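Local coordinates for putative oxidoreductase (Jannaschia sp., PDB 3C24), which is a putative oxidoreductase that probably binds a nicotinamide adenine dinucleotide cofactor (NAD or NADP) through its Rossmann-type N-terminal domain, at residues D69-A74 and P93-L98. Residues are numbered along the deposited sequence; the frame is centred on the assembly and turned at random.
Sequences DVVVLA and PGTIVL
Asp69 O accepts a hydrogen bond from Ile96 N at 3.0 Å and opens the parallel pairing of strands 70-73 and 96-99, joined by helix 77-87 in a beta-alpha-beta unit of the Rossmann-type domain. The same oxygen takes a second hydrogen bond from a water, which also donates to Gly94 O and so bridges the two segments where they lead into the sheet. At Val70 the CA-H points to Ile96 O, while Val70 CG1, anti to the backbone N (chi1 -177°), lies 4.0 Å from Leu98 CD1, on the face where the side chains of Ile96 and Leu98 pack against helix 160-172. Val71 provides the two central bonds: its N donates to Ile96 O at 2.8 Å, and its O accepts from Leu98 N in a nearly straight N-H···O (177°), with the donor tilted from the carbonyl plane. The Val71 side chain turns to the other face, where its CG2 meets Thr95 CG2 at 3.9 Å. Val72 returns to the Leu98 side and hydrogen-bonds through its backbone to strand 13-17, which flanks strand 70-73 on its other edge. Leu73 N closes the ladder on Leu98 O, and the Leu73 side chain slants across that of Val97, with Leu73 CD1 4.0 Å from Val97 CG1.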
# COMPACT_ATOMS: atom_id res chain seq x y z
N ASP A 69 27.60 8.51 -27.11
CA ASP A 69 27.82 9.48 -26.06
C ASP A 69 27.45 8.84 -24.71
O ASP A 69 28.03 9.10 -23.64
CB ASP A 69 26.98 10.72 -26.26
CG ASP A 69 27.34 11.45 -27.54
OD1 ASP A 69 28.55 11.58 -27.80
OD2 ASP A 69 26.43 11.90 -28.27
N VAL A 70 26.44 7.99 -24.79
CA VAL A 70 25.84 7.34 -23.63
C VAL A 70 25.64 5.88 -23.98
O VAL A 70 25.21 5.56 -25.09
CB VAL A 70 24.47 7.98 -23.27
CG1 VAL A 70 23.87 7.35 -22.00
CG2 VAL A 70 24.61 9.48 -23.09
N VAL A 71 25.98 5.01 -23.04
CA VAL A 71 25.77 3.55 -23.16
C VAL A 71 24.98 3.10 -21.94
O VAL A 71 25.44 3.12 -20.80
CB VAL A 71 27.08 2.78 -23.26
CG1 VAL A 71 26.81 1.28 -23.38
CG2 VAL A 71 27.88 3.29 -24.44
N VAL A 72 23.77 2.64 -22.22
CA VAL A 72 22.80 2.22 -21.23
C VAL A 72 22.83 0.72 -21.09
O VAL A 72 22.62 -0.03 -22.05
CB VAL A 72 21.35 2.67 -21.58
CG1 VAL A 72 20.41 2.14 -20.47
CG2 VAL A 72 21.25 4.17 -21.74
N LEU A 73 23.05 0.27 -19.87
CA LEU A 73 23.12 -1.16 -19.58
C LEU A 73 21.77 -1.72 -19.14
O LEU A 73 21.51 -1.87 -17.95
CB LEU A 73 24.19 -1.44 -18.49
CG LEU A 73 25.57 -0.80 -18.74
CD1 LEU A 73 26.56 -1.32 -17.70
CD2 LEU A 73 26.11 -1.11 -20.11
N ALA A 74 20.91 -1.98 -20.12
CA ALA A 74 19.53 -2.49 -19.84
C ALA A 74 19.54 -4.01 -19.69
O ALA A 74 18.92 -4.74 -20.46
CB ALA A 74 18.56 -2.06 -20.95
N PRO A 93 36.96 7.88 -24.14
CA PRO A 93 37.00 8.64 -22.90
C PRO A 93 35.79 9.57 -22.87
O PRO A 93 35.40 10.13 -23.89
CB PRO A 93 38.28 9.47 -23.06
CG PRO A 93 39.19 8.54 -23.86
CD PRO A 93 38.26 7.91 -24.87
N GLY A 94 35.23 9.80 -21.70
CA GLY A 94 34.10 10.75 -21.60
C GLY A 94 32.73 10.20 -21.86
O GLY A 94 31.72 10.90 -21.68
N THR A 95 32.68 8.93 -22.27
CA THR A 95 31.41 8.25 -22.49
C THR A 95 30.73 8.11 -21.12
O THR A 95 31.37 7.81 -20.10
CB THR A 95 31.64 6.87 -23.15
OG1 THR A 95 32.30 7.06 -24.39
CG2 THR A 95 30.30 6.12 -23.37
N ILE A 96 29.41 8.26 -21.13
CA ILE A 96 28.58 8.08 -19.94
C ILE A 96 28.00 6.66 -20.00
O ILE A 96 27.28 6.32 -20.90
CB ILE A 96 27.41 9.07 -19.89
CG1 ILE A 96 27.91 10.49 -19.69
CG2 ILE A 96 26.45 8.76 -18.74
CD1 ILE A 96 26.84 11.60 -20.14
N VAL A 97 28.44 5.84 -19.06
CA VAL A 97 27.93 4.47 -18.86
C VAL A 97 26.83 4.57 -17.81
O VAL A 97 27.06 4.96 -16.62
CB VAL A 97 29.04 3.53 -18.42
CG1 VAL A 97 28.45 2.16 -18.06
CG2 VAL A 97 30.15 3.46 -19.53
N LEU A 98 25.61 4.26 -18.26
CA LEU A 98 24.41 4.47 -17.48
C LEU A 98 23.82 3.15 -16.99
O LEU A 98 23.47 2.27 -17.77
CB LEU A 98 23.44 5.30 -18.32
CG LEU A 98 22.45 6.23 -17.62
CD1 LEU A 98 21.72 7.14 -18.64
CD2 LEU A 98 21.50 5.42 -16.78
O HOH W 1 29.40 11.49 -23.10